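Local coordinates for protein putative cathepsin d (PDB 5N7Q) that probably acts as an aspartic endopeptidase of the pepsin-like A1 family, a tick cathepsin D captured here in complex with the inhibitor pepstatin A, at residues S206-C218 with P237-G249. Numbering follows the deposited sequence.
Sequences SVSASKSAPELLC and PEEVDSLNQYLGG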
ATOM      1  N   SER A 206      -9.945   4.190 -21.615  1.00 12.65           N
ATOM      2  CA  SER A 206     -10.338   5.577 -21.441  1.00 13.49           C
ATOM      3  C   SER A 206     -11.089   5.983 -22.686  1.00 14.07           C
ATOM      4  O   SER A 206     -10.644   5.669 -23.799  1.00 13.82           O
ATOM      5  CB  SER A 206      -9.112   6.460 -21.261  1.00 13.39           C
ATOM      6  OG  SER A 206      -9.538   7.764 -20.898  1.00 13.74           O
ATOM      7  N   VAL A 207     -12.228   6.627 -22.508  1.00 14.48           N
ATOM      8  CA  VAL A 207     -13.107   6.991 -23.616  1.00 16.48           C
ATOM      9  C   VAL A 207     -13.376   8.478 -23.473  1.00 17.69           C
ATOM     10  O   VAL A 207     -14.175   8.898 -22.645  1.00 19.53           O
ATOM     11  CB  VAL A 207     -14.422   6.188 -23.560  1.00 17.29           C
ATOM     12  CG1 VAL A 207     -15.264   6.453 -24.803  1.00 18.21           C
ATOM     13  CG2 VAL A 207     -14.141   4.703 -23.386  1.00 17.60           C
ATOM     14  N   SER A 208     -12.713   9.290 -24.279  1.00 17.81           N
ATOM     15  CA  SER A 208     -12.879  10.733 -24.198  1.00 19.79           C
ATOM     16  C   SER A 208     -14.023  11.208 -25.072  1.00 21.75           C
ATOM     17  O   SER A 208     -14.195  10.709 -26.180  1.00 23.06           O
ATOM     18  CB  SER A 208     -11.605  11.430 -24.639  1.00 20.88           C
ATOM     19  OG  SER A 208     -11.773  12.833 -24.573  1.00 22.65           O
ATOM     20  N   ALA A 209     -14.762  12.206 -24.592  1.00 22.36           N
ATOM     21  CA  ALA A 209     -15.728  12.932 -25.411  1.00 25.17           C
ATOM     22  C   ALA A 209     -15.075  13.823 -26.479  1.00 25.87           C
ATOM     23  O   ALA A 209     -15.728  14.178 -27.462  1.00 32.26           O
ATOM     24  CB  ALA A 209     -16.649  13.764 -24.516  1.00 26.17           C
ATOM     25  N   SER A 210     -13.811  14.190 -26.311  1.00 27.54           N
ATOM     26  CA  SER A 210     -13.127  15.071 -27.272  1.00 28.32           C
ATOM     27  C   SER A 210     -12.262  14.330 -28.320  1.00 26.78           C
ATOM     28  O   SER A 210     -11.729  14.965 -29.233  1.00 28.70           O
ATOM     29  CB  SER A 210     -12.282  16.096 -26.523  1.00 29.41           C
ATOM     30  OG  SER A 210     -11.168  15.504 -25.894  1.00 31.43           O
ATOM     31  N   LYS A 211     -12.122  13.013 -28.179  1.00 21.36           N
ATOM     32  CA  LYS A 211     -11.279  12.181 -29.066  1.00 18.86           C
ATOM     33  C   LYS A 211     -12.185  11.280 -29.935  1.00 16.85           C
ATOM     34  O   LYS A 211     -13.162  10.688 -29.444  1.00 16.65           O
ATOM     35  CB  LYS A 211     -10.328  11.289 -28.249  1.00 19.13           C
ATOM     36  CG  LYS A 211      -9.338  11.978 -27.291  1.00 20.06           C
ATOM     37  CD  LYS A 211      -7.946  12.107 -27.873  1.00 20.33           C
ATOM     38  CE  LYS A 211      -6.984  12.730 -26.871  1.00 20.36           C
ATOM     39  NZ  LYS A 211      -5.574  12.626 -27.314  1.00 21.27           N
ATOM     40  N   SER A 212     -11.842  11.131 -31.220  1.00 14.25           N
ATOM     41  CA  SER A 212     -12.596  10.206 -32.084  1.00 13.50           C
ATOM     42  C   SER A 212     -12.524   8.735 -31.612  1.00 12.72           C
ATOM     43  O   SER A 212     -13.496   7.995 -31.728  1.00 13.96           O
ATOM     44  CB  SER A 212     -12.169  10.319 -33.564  1.00 13.44           C
ATOM     45  OG  SER A 212     -10.824   9.954 -33.780  1.00 13.17           O
ATOM     46  N   ALA A 213     -11.348   8.328 -31.110  1.00 11.95           N
ATOM     47  CA  ALA A 213     -11.100   6.939 -30.685  1.00 11.27           C
ATOM     48  C   ALA A 213     -11.037   6.816 -29.166  1.00 11.32           C
ATOM     49  O   ALA A 213     -10.565   7.741 -28.515  1.00 11.32           O
ATOM     50  CB  ALA A 213      -9.798   6.443 -31.252  1.00 10.89           C
ATOM     51  N   PRO A 214     -11.478   5.674 -28.621  1.00 11.08           N
ATOM     52  CA  PRO A 214     -11.131   5.364 -27.258  1.00 10.88           C
ATOM     53  C   PRO A 214      -9.673   4.919 -27.163  1.00 11.47           C
ATOM     54  O   PRO A 214      -8.997   4.792 -28.162  1.00 11.62           O
ATOM     55  CB  PRO A 214     -12.040   4.183 -26.932  1.00 10.82           C
ATOM     56  CG  PRO A 214     -12.115   3.450 -28.239  1.00 11.05           C
ATOM     57  CD  PRO A 214     -12.108   4.520 -29.299  1.00 10.84           C
ATOM     58  N   GLU A 215      -9.201   4.647 -25.947  1.00 10.84           N
ATOM     59  CA  GLU A 215      -7.887   4.085 -25.715  1.00 11.66           C
ATOM     60  C   GLU A 215      -8.110   2.793 -24.942  1.00 11.75           C
ATOM     61  O   GLU A 215      -8.499   2.831 -23.779  1.00 11.50           O
ATOM     62  CB  GLU A 215      -7.039   5.082 -24.920  1.00 13.16           C
ATOM     63  CG  GLU A 215      -5.642   4.621 -24.558  1.00 15.15           C
ATOM     64  CD  GLU A 215      -4.708   4.468 -25.724  1.00 17.25           C
ATOM     65  OE1 GLU A 215      -4.957   5.015 -26.806  1.00 17.84           O
ATOM     66  OE2 GLU A 215      -3.673   3.790 -25.535  1.00 21.11           O
ATOM     67  N   LEU A 216      -7.862   1.658 -25.603  1.00 11.79           N
ATOM     68  CA  LEU A 216      -8.135   0.322 -25.042  1.00 12.00           C
ATOM     69  C   LEU A 216      -6.823  -0.376 -24.722  1.00 12.77           C
ATOM     70  O   LEU A 216      -6.035  -0.682 -25.622  1.00 14.17           O
ATOM     71  CB  LEU A 216      -9.003  -0.513 -26.002  1.00 12.68           C
ATOM     72  CG  LEU A 216     -10.309   0.115 -26.486  1.00 13.03           C
ATOM     73  CD1 LEU A 216     -11.102  -0.851 -27.369  1.00 13.89           C
ATOM     74  CD2 LEU A 216     -11.229   0.604 -25.375  1.00 13.12           C
ATOM     75  N   LEU A 217      -6.581  -0.617 -23.431  1.00 12.02           N
ATOM     76  CA  LEU A 217      -5.368  -1.196 -22.934  1.00 11.49           C
ATOM     77  C   LEU A 217      -5.708  -2.483 -22.195  1.00 10.96           C
ATOM     78  O   LEU A 217      -6.892  -2.821 -22.053  1.00 11.23           O
ATOM     79  CB  LEU A 217      -4.679  -0.192 -22.014  1.00 12.01           C
ATOM     80  CG  LEU A 217      -4.256   1.061 -22.799  1.00 13.15           C
ATOM     81  CD1 LEU A 217      -3.920   2.160 -21.825  1.00 13.76           C
ATOM     82  CD2 LEU A 217      -3.091   0.751 -23.706  1.00 13.01           C
ATOM     83  N   CYS A 218      -4.681  -3.202 -21.739  1.00 11.05           N
ATOM     84  CA  CYS A 218      -4.906  -4.531 -21.155  1.00 11.37           C
ATOM     85  C   CYS A 218      -5.891  -5.282 -22.066  1.00 11.73           C
ATOM     86  O   CYS A 218      -6.843  -5.899 -21.599  1.00 11.72           O
ATOM     87  CB  CYS A 218      -5.450  -4.383 -19.734  1.00 11.32           C
ATOM     88  SG  CYS A 218      -5.883  -5.934 -18.918  1.00 11.60           S
ATOM     89  N   PRO A 237       5.224  -0.389 -18.897  1.00 11.22           N
ATOM     90  CA  PRO A 237       5.590   0.920 -19.471  1.00 11.44           C
ATOM     91  C   PRO A 237       5.009   1.235 -20.839  1.00 11.79           C
ATOM     92  O   PRO A 237       4.552   2.340 -21.075  1.00 12.52           O
ATOM     93  CB  PRO A 237       7.111   0.869 -19.509  1.00 11.73           C
ATOM     94  CG  PRO A 237       7.473   0.006 -18.368  1.00 12.39           C
ATOM     95  CD  PRO A 237       6.385  -1.033 -18.256  1.00 11.49           C
ATOM     96  N   GLU A 238       4.967   0.247 -21.723  1.00 11.89           N
ATOM     97  CA  GLU A 238       4.443   0.490 -23.065  1.00 12.74           C
ATOM     98  C   GLU A 238       2.980   0.955 -23.028  1.00 12.39           C
ATOM     99  O   GLU A 238       2.611   1.862 -23.760  1.00 13.21           O
ATOM    100  CB  GLU A 238       4.623  -0.741 -23.941  1.00 14.36           C
ATOM    101  CG  GLU A 238       6.075  -0.988 -24.314  1.00 16.12           C
ATOM    102  N   GLU A 239       2.168   0.348 -22.172  1.00 11.35           N
ATOM    103  CA  GLU A 239       0.763   0.676 -22.037  1.00 11.57           C
ATOM    104  C   GLU A 239       0.558   1.988 -21.304  1.00 10.55           C
ATOM    105  O   GLU A 239      -0.273   2.765 -21.714  1.00 10.96           O
ATOM    106  CB  GLU A 239       0.024  -0.476 -21.358  1.00 13.70           C
ATOM    107  CG  GLU A 239       0.039  -1.699 -22.281  1.00 16.12           C
ATOM    108  CD  GLU A 239      -1.086  -2.689 -22.074  1.00 18.01           C
ATOM    109  OE1 GLU A 239      -0.900  -3.864 -22.453  1.00 24.47           O
ATOM    110  OE2 GLU A 239      -2.165  -2.333 -21.606  1.00 18.63           O
ATOM    111  N   VAL A 240       1.321   2.219 -20.235  1.00 10.28           N
ATOM    112  CA  VAL A 240       1.237   3.469 -19.508  1.00  9.77           C
ATOM    113  C   VAL A 240       1.725   4.645 -20.355  1.00  9.68           C
ATOM    114  O   VAL A 240       1.146   5.733 -20.300  1.00  9.76           O
ATOM    115  CB  VAL A 240       1.990   3.366 -18.178  1.00  9.75           C
ATOM    116  CG1 VAL A 240       2.043   4.707 -17.452  1.00  9.73           C
ATOM    117  CG2 VAL A 240       1.351   2.306 -17.284  1.00 10.20           C
ATOM    118  N   ASP A 241       2.761   4.418 -21.155  1.00  9.52           N
ATOM    119  CA  ASP A 241       3.178   5.455 -22.133  1.00  9.98           C
ATOM    120  C   ASP A 241       1.985   5.877 -23.035  1.00  9.86           C
ATOM    121  O   ASP A 241       1.723   7.054 -23.201  1.00  9.49           O
ATOM    122  CB  ASP A 241       4.343   4.959 -23.009  1.00 10.92           C
ATOM    123  CG  ASP A 241       5.658   4.881 -22.292  1.00 11.53           C
ATOM    124  OD1 ASP A 241       5.831   5.431 -21.180  1.00 12.61           O
ATOM    125  OD2 ASP A 241       6.577   4.236 -22.861  1.00 13.86           O
ATOM    126  N   SER A 242       1.297   4.888 -23.605  1.00 10.08           N
ATOM    127  CA  SER A 242       0.156   5.141 -24.474  0.50 10.46           C
ATOM    128  C   SER A 242      -1.026   5.784 -23.755  1.00 10.40           C
ATOM    129  O   SER A 242      -1.656   6.709 -24.283  1.00 10.99           O
ATOM    130  CB  SER A 242      -0.282   3.867 -25.180  0.50 10.94           C
ATOM    131  OG  SER A 242       0.785   3.348 -25.960  0.50 12.18           O
ATOM    132  N   LEU A 243      -1.332   5.305 -22.547  1.00  9.99           N
ATOM    133  CA  LEU A 243      -2.393   5.922 -21.766  1.00  9.42           C
ATOM    134  C   LEU A 243      -2.081   7.398 -21.519  1.00  9.88           C
ATOM    135  O   LEU A 243      -2.933   8.249 -21.722  1.00  9.44           O
ATOM    136  CB  LEU A 243      -2.605   5.177 -20.446  1.00  9.89           C
ATOM    137  CG  LEU A 243      -3.680   5.717 -19.508  1.00  9.91           C
ATOM    138  CD1 LEU A 243      -5.028   5.876 -20.182  1.00 10.35           C
ATOM    139  CD2 LEU A 243      -3.802   4.794 -18.306  1.00  9.70           C
ATOM    140  N   ASN A 244      -0.871   7.675 -21.061  1.00  9.73           N
ATOM    141  CA  ASN A 244      -0.475   9.068 -20.870  1.00 10.07           C
ATOM    142  C   ASN A 244      -0.494   9.905 -22.143  1.00 10.42           C
ATOM    143  O   ASN A 244      -0.922  11.046 -22.084  1.00 10.69           O
ATOM    144  CB  ASN A 244       0.858   9.164 -20.127  1.00 10.07           C
ATOM    145  CG  ASN A 244       0.673   8.998 -18.638  1.00 10.08           C
ATOM    146  OD1 ASN A 244       0.155   9.918 -17.984  1.00 10.72           O
ATOM    147  ND2 ASN A 244       1.000   7.832 -18.109  1.00 10.46           N
ATOM    148  N   GLN A 245      -0.117   9.322 -23.274  1.00 10.09           N
ATOM    149  CA  GLN A 245      -0.255  10.026 -24.559  1.00 10.25           C
ATOM    150  C   GLN A 245      -1.703  10.426 -24.833  1.00 10.55           C
ATOM    151  O   GLN A 245      -1.965  11.579 -25.229  1.00 11.36           O
ATOM    152  CB  GLN A 245       0.261   9.149 -25.693  1.00 10.31           C
ATOM    153  CG  GLN A 245       0.429   9.969 -26.972  1.00 10.38           C
ATOM    154  CD  GLN A 245       1.061   9.155 -28.063  1.00 10.87           C
ATOM    155  OE1 GLN A 245       1.986   8.371 -27.808  1.00 11.69           O
ATOM    156  NE2 GLN A 245       0.577   9.325 -29.286  1.00 11.69           N
ATOM    157  N   TYR A 246      -2.640   9.506 -24.591  1.00  9.88           N
ATOM    158  CA  TYR A 246      -4.065   9.801 -24.775  1.00  9.97           C
ATOM    159  C   TYR A 246      -4.523  10.923 -23.845  1.00 10.36           C
ATOM    160  O   TYR A 246      -5.367  11.736 -24.212  1.00 10.95           O
ATOM    161  CB  TYR A 246      -4.871   8.530 -24.493  1.00 10.08           C
ATOM    162  CG  TYR A 246      -6.334   8.581 -24.861  1.00 10.15           C
ATOM    163  CD1 TYR A 246      -6.732   8.475 -26.193  1.00 10.06           C
ATOM    164  CD2 TYR A 246      -7.332   8.647 -23.893  1.00  9.84           C
ATOM    165  CE1 TYR A 246      -8.066   8.477 -26.543  1.00 10.28           C
ATOM    166  CE2 TYR A 246      -8.674   8.664 -24.237  1.00 10.00           C
ATOM    167  CZ  TYR A 246      -9.054   8.539 -25.581  1.00 10.09           C
ATOM    168  OH  TYR A 246     -10.396   8.539 -25.938  1.00 11.31           O
ATOM    169  N   LEU A 247      -3.989  10.940 -22.614  1.00 10.62           N
ATOM    170  CA  LEU A 247      -4.381  11.952 -21.615  1.00 11.38           C
ATOM    171  C   LEU A 247      -3.680  13.290 -21.751  1.00 11.98           C
ATOM    172  O   LEU A 247      -4.066  14.266 -21.080  1.00 12.24           O
ATOM    173  CB  LEU A 247      -4.161  11.405 -20.209  1.00 11.38           C
ATOM    174  CG  LEU A 247      -4.924  10.131 -19.828  1.00 11.68           C
ATOM    175  CD1 LEU A 247      -4.506   9.695 -18.436  1.00 12.43           C
ATOM    176  CD2 LEU A 247      -6.432  10.293 -19.885  1.00 11.93           C
ATOM    177  N   GLY A 248      -2.638  13.350 -22.570  1.00 11.50           N
ATOM    178  CA  GLY A 248      -1.823  14.574 -22.693  1.00 11.90           C
ATOM    179  C   GLY A 248      -0.732  14.689 -21.634  1.00 12.25           C
ATOM    180  O   GLY A 248      -0.237  15.779 -21.350  1.00 13.55           O
ATOM    181  N   GLY A 249      -0.364  13.562 -21.019  1.00 12.32           N
ATOM    182  CA  GLY A 249       0.764  13.511 -20.099  1.00 13.07           C
ATOM    183  C   GLY A 249       2.097  13.480 -20.807  1.00 13.09           C
ATOM    184  O   GLY A 249       2.257  12.761 -21.803  1.00 13.42           O
TER
HETATM  185  O   HOH W   1      -3.839  13.906 -25.738  1.00 24.16           O
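Tyr-246 reaches from the last turn of helix 237-247 into the loop between strands 198-206 and 215-217, where its hydroxyl is gripped by two backbone groups at the ring edge. It donates to Ala-213 O (OH to O 2.7 Å), in the carbonyl plane and on a lone pair, and accepts from Ser-208 N at 2.9 Å from OH, the N-H...O angle being 160°. Over the centre of one ring face sits Glu-215 CB, 3.6 Å from the centroid and 11° off the normal, a CH-pi contact; on the opposite side the Lys-211 chain passes along the CE1/CD1 rim, CE above the plane and offset toward the rim. Bent at chi2 (-99°), that lysine brings NZ to the helix C-terminus, where it makes a weak hydrogen bond to Tyr-246 O and reaches Gln-245 O through a water. The loop joins its two antiparallel strands as a beta hairpin in the C-terminal half of this pepsin-like fold, and the helix runs nearly antiparallel to strand 215-217, the axes of the two segments approaching to 9.3 Å. At the other end of the contact, Cys-218 N donates to the syn side of Glu-239 OE2 (2.7 Å), and Leu-217 CD1 packs on Leu-243 CB (3.6 Å). Further out, an ST turn from Ser-210 N to Ser-208 OG shapes the loop, Ser-206 OG is hydrogen-bonded to Asn-269 O, and the disulfide Cys-218–Cys-222 links the residue following strand 215-217 to the start of strand 222-226.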